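Local coordinates for protein endo-1,4-beta-xylanase (Bacteroides thetaiotaomicron VPI-5482, PDB 3KST) that probably hydrolyses O-glycosidic bonds in xylan as a calcium-binding member of glycosyl hydrolase family 43, at residues 278-286 with 295-303. Sequence-based numbering, arbitrary orientation.
Sequences RTSYIKDFA and ISGTVIKPR
Phe285 CD1 lies 3.8 Å from Ile295 CG1, which sits at the ring's edge, in its plane. The Tyr281 ring has Ile300 O and CG of Lys301 at its edge, near its plane. CG1 of Val299 and CD of Pro302 come to it obliquely. These contacts belong to a beta hairpin of strands 279-287 and 293-305, part of a blade of the five-bladed beta-propeller of family 43. On its other side, strand 279-287 pairs with strand 262-268.

Ile282 and Ile300 form an antiparallel hydrogen-bonded pair. Their side chains lie side by side on the face they share with Asp284 and Ser296. Asp284 and Ser296 form a second such pair, with Asp284 N 2.6 Å from Ser296 O. Ser296 N returns a bond to Asp284 O. Between the two pairs the register slips by two residues, a beta bulge, where the chain turns a corner at Gly297 and Thr298.

The Lys283 side chain reaches from its strand to this corner. Its CG packs on CG2 of Val299, and bends at chi3 (78°) and chi4 (72°) fold the chain back to the corner. NZ forms a salt bridge with Asp241. With alanine in place of Lys283, the Gly297 carbonyl and the Asp241 carboxylate are likely to lose their shared ammonium partner. Water bridges Asp284 OD2 and Ser296 OG. At the corner itself, Lys283 NZ donates a hydrogen bond to Gly297 O, 2.6 Å away and in the carbonyl plane.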
loop_
_atom_site.group_PDB
_atom_site.type_symbol
_atom_site.label_atom_id
_atom_site.label_comp_id
_atom_site.label_asym_id
_atom_site.label_seq_id
_atom_site.Cartn_x
_atom_site.Cartn_y
_atom_site.Cartn_z
ATOM N N ARG A 278 5.405 5.674 13.238
ATOM C CA ARG A 278 4.045 5.433 12.747
ATOM C C ARG A 278 3.658 3.958 13.003
ATOM O O ARG A 278 4.520 3.054 12.993
ATOM C CB ARG A 278 3.917 5.791 11.271
ATOM C CG ARG A 278 4.065 7.295 10.997
ATOM C CD ARG A 278 4.215 7.584 9.516
ATOM N NE ARG A 278 5.495 7.030 9.046
ATOM C CZ ARG A 278 5.835 6.803 7.770
ATOM N NH1 ARG A 278 4.999 7.070 6.762
ATOM N NH2 ARG A 278 7.040 6.289 7.512
ATOM N N THR A 279 2.371 3.742 13.258
ATOM C CA THR A 279 1.789 2.419 13.512
ATOM C C THR A 279 0.496 2.301 12.731
ATOM O O THR A 279 -0.048 3.309 12.276
ATOM C CB THR A 279 1.585 2.152 15.018
ATOM O OG1 THR A 279 0.392 2.804 15.480
ATOM C CG2 THR A 279 2.812 2.623 15.846
ATOM N N SER A 280 0.000 1.070 12.570
ATOM C CA SER A 280 -1.136 0.804 11.704
ATOM C C SER A 280 -2.410 0.393 12.413
ATOM O O SER A 280 -2.370 -0.130 13.523
ATOM C CB SER A 280 -0.731 -0.180 10.613
ATOM O OG SER A 280 0.147 0.476 9.712
ATOM N N TYR A 281 -3.518 0.680 11.739
ATOM C CA TYR A 281 -4.904 0.559 12.236
ATOM C C TYR A 281 -5.810 0.062 11.108
ATOM O O TYR A 281 -5.446 0.125 9.935
ATOM C CB TYR A 281 -5.403 1.929 12.717
ATOM C CG TYR A 281 -4.587 2.502 13.861
ATOM C CD1 TYR A 281 -4.870 2.142 15.173
ATOM C CD2 TYR A 281 -3.503 3.365 13.630
ATOM C CE1 TYR A 281 -4.115 2.629 16.227
ATOM C CE2 TYR A 281 -2.729 3.862 14.665
ATOM C CZ TYR A 281 -3.043 3.471 15.986
ATOM O OH TYR A 281 -2.300 3.960 17.025
ATOM N N ILE A 282 -6.997 -0.420 11.466
ATOM C CA ILE A 282 -7.964 -0.963 10.492
ATOM C C ILE A 282 -9.388 -0.391 10.674
ATOM O O ILE A 282 -9.899 -0.340 11.787
ATOM C CB ILE A 282 -8.010 -2.478 10.564
ATOM C CG1 ILE A 282 -6.656 -3.110 10.172
ATOM C CG2 ILE A 282 -9.127 -3.052 9.646
ATOM C CD1 ILE A 282 -6.606 -4.618 10.453
ATOM N N LYS A 283 -10.008 0.024 9.563
ATOM C CA LYS A 283 -11.391 0.523 9.526
ATOM C C LYS A 283 -12.149 -0.309 8.500
ATOM O O LYS A 283 -11.558 -1.157 7.824
ATOM C CB LYS A 283 -11.406 2.029 9.207
ATOM C CG LYS A 283 -11.086 2.908 10.426
ATOM C CD LYS A 283 -10.995 4.428 10.098
ATOM C CE LYS A 283 -12.342 5.116 9.946
ATOM N NZ LYS A 283 -13.125 5.329 11.218
ATOM N N ASP A 284 -13.458 -0.094 8.402
ATOM C CA ASP A 284 -14.264 -0.761 7.403
ATOM C C ASP A 284 -14.077 -0.068 6.058
ATOM O O ASP A 284 -13.693 1.097 6.004
ATOM C CB ASP A 284 -15.732 -0.793 7.807
ATOM C CG ASP A 284 -15.954 -1.586 9.071
ATOM O OD1 ASP A 284 -15.525 -2.759 9.106
ATOM O OD2 ASP A 284 -16.540 -1.041 10.009
ATOM N N PHE A 285 -14.311 -0.830 4.994
ATOM C CA PHE A 285 -14.174 -0.372 3.617
ATOM C C PHE A 285 -15.297 -0.921 2.759
ATOM O O PHE A 285 -15.623 -2.096 2.856
ATOM C CB PHE A 285 -12.868 -0.897 3.021
ATOM C CG PHE A 285 -12.597 -0.392 1.643
ATOM C CD1 PHE A 285 -12.158 0.902 1.460
ATOM C CD2 PHE A 285 -12.817 -1.195 0.528
ATOM C CE1 PHE A 285 -11.901 1.389 0.170
ATOM C CE2 PHE A 285 -12.564 -0.737 -0.751
ATOM C CZ PHE A 285 -12.127 0.580 -0.933
ATOM N N ALA A 286 -15.840 -0.096 1.876
ATOM C CA ALA A 286 -16.856 -0.599 0.941
ATOM C C ALA A 286 -17.043 0.302 -0.255
ATOM O O ALA A 286 -16.742 1.483 -0.193
ATOM C CB ALA A 286 -18.193 -0.832 1.644
ATOM N N ILE A 295 -14.690 4.681 3.811
ATOM C CA ILE A 295 -13.773 4.167 4.815
ATOM C C ILE A 295 -14.461 4.680 6.082
ATOM O O ILE A 295 -14.677 5.898 6.219
ATOM C CB ILE A 295 -12.353 4.715 4.673
ATOM C CG1 ILE A 295 -11.681 4.150 3.428
ATOM C CG2 ILE A 295 -11.503 4.349 5.914
ATOM C CD1 ILE A 295 -10.344 4.877 3.117
ATOM N N SER A 296 -14.827 3.759 6.959
ATOM C CA SER A 296 -15.633 4.071 8.143
ATOM C C SER A 296 -15.521 3.044 9.266
ATOM O O SER A 296 -14.772 2.069 9.186
ATOM C CB SER A 296 -17.102 4.175 7.702
ATOM O OG SER A 296 -17.560 2.910 7.289
ATOM N N GLY A 297 -16.281 3.281 10.331
ATOM C CA GLY A 297 -16.349 2.352 11.442
ATOM C C GLY A 297 -15.353 2.590 12.544
ATOM O O GLY A 297 -14.394 3.366 12.423
ATOM N N THR A 298 -15.604 1.906 13.656
ATOM C CA THR A 298 -14.750 1.980 14.825
ATOM C C THR A 298 -13.392 1.394 14.440
ATOM O O THR A 298 -13.330 0.318 13.850
ATOM C CB THR A 298 -15.328 1.184 16.016
ATOM O OG1 THR A 298 -16.709 1.551 16.232
ATOM C CG2 THR A 298 -14.511 1.436 17.305
ATOM N N VAL A 299 -12.332 2.137 14.737
ATOM C CA VAL A 299 -10.949 1.688 14.513
ATOM C C VAL A 299 -10.548 0.425 15.314
ATOM O O VAL A 299 -10.731 0.381 16.534
ATOM C CB VAL A 299 -9.949 2.843 14.860
ATOM C CG1 VAL A 299 -8.536 2.338 15.016
ATOM C CG2 VAL A 299 -9.999 3.986 13.803
ATOM N N ILE A 300 -10.044 -0.605 14.618
ATOM C CA ILE A 300 -9.419 -1.766 15.285
ATOM C C ILE A 300 -7.989 -1.310 15.581
ATOM O O ILE A 300 -7.264 -0.932 14.642
ATOM C CB ILE A 300 -9.344 -3.021 14.393
ATOM C CG1 ILE A 300 -10.739 -3.510 13.977
ATOM C CG2 ILE A 300 -8.538 -4.141 15.103
ATOM C CD1 ILE A 300 -10.711 -4.693 13.008
ATOM N N LYS A 301 -7.596 -1.387 16.853
ATOM C CA LYS A 301 -6.262 -1.008 17.324
ATOM C C LYS A 301 -5.507 -2.311 17.461
ATOM O O LYS A 301 -5.638 -2.972 18.495
ATOM C CB LYS A 301 -6.336 -0.308 18.680
ATOM C CG LYS A 301 -6.920 1.084 18.630
ATOM C CD LYS A 301 -6.785 1.759 19.988
ATOM C CE LYS A 301 -7.308 3.174 19.940
ATOM N NZ LYS A 301 -7.373 3.742 21.304
ATOM N N PRO A 302 -4.746 -2.715 16.419
ATOM C CA PRO A 302 -4.064 -4.007 16.533
ATOM C C PRO A 302 -2.885 -4.006 17.523
ATOM O O PRO A 302 -2.351 -2.956 17.892
ATOM C CB PRO A 302 -3.599 -4.265 15.091
ATOM C CG PRO A 302 -3.235 -2.913 14.615
ATOM C CD PRO A 302 -4.316 -2.000 15.199
ATOM N N ARG A 303 -2.491 -5.189 17.969
ATOM C CA ARG A 303 -1.321 -5.340 18.866
ATOM C C ARG A 303 -0.564 -6.569 18.419
ATOM O O ARG A 303 -1.140 -7.403 17.707
ATOM C CB ARG A 303 -1.762 -5.478 20.326
ATOM C CG ARG A 303 -2.740 -6.610 20.566
ATOM C CD ARG A 303 -3.063 -6.763 22.027
ATOM N NE ARG A 303 -3.743 -8.038 22.269
ATOM C CZ ARG A 303 -3.942 -8.594 23.473
ATOM N NH1 ARG A 303 -3.535 -8.008 24.614
ATOM N NH2 ARG A 303 -4.565 -9.770 23.540
HETATM O O HOH W 1 -15.640 6.492 10.443
HETATM O O HOH W 2 -18.588 1.016 9.115
#